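Local coordinates for protein ferredoxin (Thermus aquaticus, PDB 1H98) that carries electrons in many metabolic reactions by means of one [3Fe-4S] and one [4Fe-4S] cluster, at residues H2-P7 and G29-I34. Numbering follows the deposited sequence.
Sequences HVICEP and GDQFYI. Unlike the reference sequence in segment 2-7: Glu6 (reference Gln). With SF4 (iron/sulfur cluster), chain B; F3S (Fe3-s4 cluster), chain C.
The CA atoms of Ile4 and Tyr33, and of Val3 and Ile34, lie nearest each other where strands 2-4 and 32-34 run antiparallel, their axes 5.7 Å apart at closest approach, yet no backbone hydrogen bond joins them: 2-4 pairs with the distant strand 54-56, and 32-34 forms a hairpin with 25-27. Between them, isoleucines fill the gap. The side chains of Ile4 and Ile34 cross at about a right angle, with CG1 of Ile4 3.8 Å from CG1 of Ile34, while Ile4 CD1 rests 3.9 Å from Phe32 CB; beta-branched residues suit extended strands and present apolar surface here. This is the core of the two-cluster bacterial ferredoxin fold, in which two ferredoxin-type repeats share one interior. Ile34 turns CD1 to within 3.7 Å of S4 of the [4Fe-4S] cluster, and Ile4 CG2 approaches S3 of the [3Fe-4S] cluster, so each isoleucine puts apolar surface against one cluster. His2 suits its place because its flat ring covers S2 of the [4Fe-4S] cluster, 3.4 Å from the ring plane and offset toward the rim, while ND1 reaches Asp41. The polar link is made by Gln31. At chi1 65° its CG sits flanked by its own N and C, and the chain then runs out extended. NE2 meets Ile4 O (3.1 Å) from above the carbonyl plane. It also meets Phe32 O (3.0 Å) almost straight, at 168°. Both acceptors lie in the amide plane, so one NH2 serves both. Lys70 NZ hydrogen-bonds OE1, consistent with the amide's orientation. A leucine in place of Gln31 would probably leave Phe32 O without this donor and Lys70 without its amide partner, and cost the direct hydrogen bond between the segments. Farther along, a water donates to both His2 O and Ile34 O, bridging the strands.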
loop_
_atom_site.group_PDB
_atom_site.type_symbol
_atom_site.label_atom_id
_atom_site.label_comp_id
_atom_site.label_asym_id
_atom_site.label_seq_id
_atom_site.Cartn_x
_atom_site.Cartn_y
_atom_site.Cartn_z
ATOM N N HIS A 2 2.656 -2.241 5.851
ATOM C CA HIS A 2 3.192 -2.113 4.495
ATOM C C HIS A 2 2.582 -0.825 3.940
ATOM O O HIS A 2 1.542 -0.375 4.423
ATOM C CB HIS A 2 2.835 -3.323 3.628
ATOM C CG HIS A 2 3.779 -4.476 3.789
ATOM N ND1 HIS A 2 4.114 -5.000 5.019
ATOM C CD2 HIS A 2 4.464 -5.201 2.874
ATOM C CE1 HIS A 2 4.966 -5.997 4.857
ATOM N NE2 HIS A 2 5.195 -6.139 3.562
ATOM N N VAL A 3 3.226 -0.227 2.946
ATOM C CA VAL A 3 2.772 1.041 2.389
ATOM C C VAL A 3 2.731 1.025 0.865
ATOM O O VAL A 3 3.653 0.522 0.231
ATOM C CB VAL A 3 3.733 2.185 2.850
ATOM C CG1 VAL A 3 3.295 3.530 2.289
ATOM C CG2 VAL A 3 3.804 2.240 4.387
ATOM N N ILE A 4 1.650 1.546 0.281
ATOM C CA ILE A 4 1.538 1.615 -1.175
ATOM C C ILE A 4 2.121 2.964 -1.593
ATOM O O ILE A 4 1.651 4.027 -1.158
ATOM C CB ILE A 4 0.066 1.482 -1.670
ATOM C CG1 ILE A 4 -0.460 0.072 -1.372
ATOM C CG2 ILE A 4 -0.014 1.790 -3.164
ATOM C CD1 ILE A 4 -1.892 -0.172 -1.800
ATOM N N CYS A 5 3.163 2.917 -2.411
ATOM C CA CYS A 5 3.836 4.128 -2.845
ATOM C C CYS A 5 3.438 4.639 -4.228
ATOM O O CYS A 5 2.490 4.147 -4.847
ATOM C CB CYS A 5 5.353 3.947 -2.714
ATOM S SG CYS A 5 5.874 3.509 -1.021
ATOM N N GLU A 6 4.208 5.607 -4.716
ATOM C CA GLU A 6 3.979 6.273 -5.993
ATOM C C GLU A 6 3.563 5.499 -7.249
ATOM O O GLU A 6 2.628 5.909 -7.937
ATOM C CB GLU A 6 5.188 7.147 -6.316
ATOM C CG GLU A 6 4.999 8.040 -7.517
ATOM C CD GLU A 6 6.000 9.170 -7.539
ATOM O OE1 GLU A 6 5.951 10.030 -6.622
ATOM O OE2 GLU A 6 6.832 9.194 -8.471
ATOM N N PRO A 7 4.228 4.372 -7.561
ATOM C CA PRO A 7 3.878 3.601 -8.763
ATOM C C PRO A 7 2.402 3.220 -8.966
ATOM O O PRO A 7 1.970 2.985 -10.098
ATOM C CB PRO A 7 4.773 2.364 -8.641
ATOM C CG PRO A 7 5.966 2.890 -7.920
ATOM C CD PRO A 7 5.334 3.720 -6.839
ATOM N N GLY A 29 -8.780 6.810 -4.236
ATOM C CA GLY A 29 -8.928 7.799 -5.287
ATOM C C GLY A 29 -7.841 7.688 -6.335
ATOM O O GLY A 29 -7.983 6.931 -7.294
ATOM N N ASP A 30 -6.741 8.411 -6.154
ATOM C CA ASP A 30 -5.651 8.353 -7.125
ATOM C C ASP A 30 -4.776 7.104 -6.978
ATOM O O ASP A 30 -3.956 6.807 -7.846
ATOM C CB ASP A 30 -4.813 9.644 -7.097
ATOM C CG ASP A 30 -4.012 9.827 -5.806
ATOM O OD1 ASP A 30 -4.312 9.190 -4.767
ATOM O OD2 ASP A 30 -3.069 10.645 -5.839
ATOM N N GLN A 31 -4.980 6.365 -5.892
ATOM C CA GLN A 31 -4.228 5.141 -5.631
ATOM C C GLN A 31 -4.946 4.359 -4.538
ATOM O O GLN A 31 -5.863 4.877 -3.896
ATOM C CB GLN A 31 -2.807 5.472 -5.141
ATOM C CG GLN A 31 -2.749 6.193 -3.784
ATOM C CD GLN A 31 -1.338 6.253 -3.197
ATOM O OE1 GLN A 31 -0.625 7.240 -3.357
ATOM N NE2 GLN A 31 -0.941 5.197 -2.502
ATOM N N PHE A 32 -4.582 3.093 -4.382
ATOM C CA PHE A 32 -5.144 2.284 -3.309
ATOM C C PHE A 32 -4.207 2.531 -2.126
ATOM O O PHE A 32 -3.114 3.074 -2.304
ATOM C CB PHE A 32 -5.181 0.803 -3.691
ATOM C CG PHE A 32 -6.483 0.374 -4.305
ATOM C CD1 PHE A 32 -6.863 0.832 -5.565
ATOM C CD2 PHE A 32 -7.357 -0.444 -3.603
ATOM C CE1 PHE A 32 -8.105 0.483 -6.114
ATOM C CE2 PHE A 32 -8.602 -0.799 -4.143
ATOM C CZ PHE A 32 -8.972 -0.330 -5.401
ATOM N N TYR A 33 -4.650 2.220 -0.917
ATOM C CA TYR A 33 -3.808 2.432 0.249
ATOM C C TYR A 33 -3.998 1.279 1.207
ATOM O O TYR A 33 -4.994 0.554 1.126
ATOM C CB TYR A 33 -4.151 3.763 0.932
ATOM C CG TYR A 33 -5.516 3.788 1.580
ATOM C CD1 TYR A 33 -5.677 3.429 2.917
ATOM C CD2 TYR A 33 -6.648 4.161 0.854
ATOM C CE1 TYR A 33 -6.927 3.435 3.515
ATOM C CE2 TYR A 33 -7.904 4.172 1.444
ATOM C CZ TYR A 33 -8.036 3.808 2.773
ATOM O OH TYR A 33 -9.284 3.816 3.361
ATOM N N ILE A 34 -3.022 1.095 2.088
ATOM C CA ILE A 34 -3.056 0.035 3.085
ATOM C C ILE A 34 -3.384 0.645 4.442
ATOM O O ILE A 34 -2.733 1.606 4.872
ATOM C CB ILE A 34 -1.693 -0.708 3.150
ATOM C CG1 ILE A 34 -1.505 -1.565 1.889
ATOM C CG2 ILE A 34 -1.613 -1.576 4.399
ATOM C CD1 ILE A 34 -0.109 -2.151 1.729
HETATM FE FE1 SF4 B . -0.629 -6.000 5.037
HETATM FE FE2 SF4 B . -2.532 -7.277 3.465
HETATM FE FE3 SF4 B . -0.050 -6.661 2.410
HETATM FE FE4 SF4 B . -0.336 -8.658 4.294
HETATM S S1 SF4 B . -1.216 -8.651 2.144
HETATM S S2 SF4 B . 1.320 -6.961 4.245
HETATM S S3 SF4 B . -1.972 -7.791 5.657
HETATM S S4 SF4 B . -1.670 -5.140 3.146
HETATM FE FE1 F3S C . -2.302 -2.781 -5.725
HETATM FE FE3 F3S C . -1.816 -0.233 -6.772
HETATM FE FE4 F3S C . -0.102 -2.342 -7.305
HETATM S S1 F3S C . -3.850 -1.299 -6.598
HETATM S S2 F3S C . -1.531 -4.159 -7.385
HETATM S S3 F3S C . -0.507 -1.396 -5.209
HETATM S S4 F3S C . -0.869 -0.769 -8.795
HETATM O O HOH W 1 0.030 1.965 5.377
#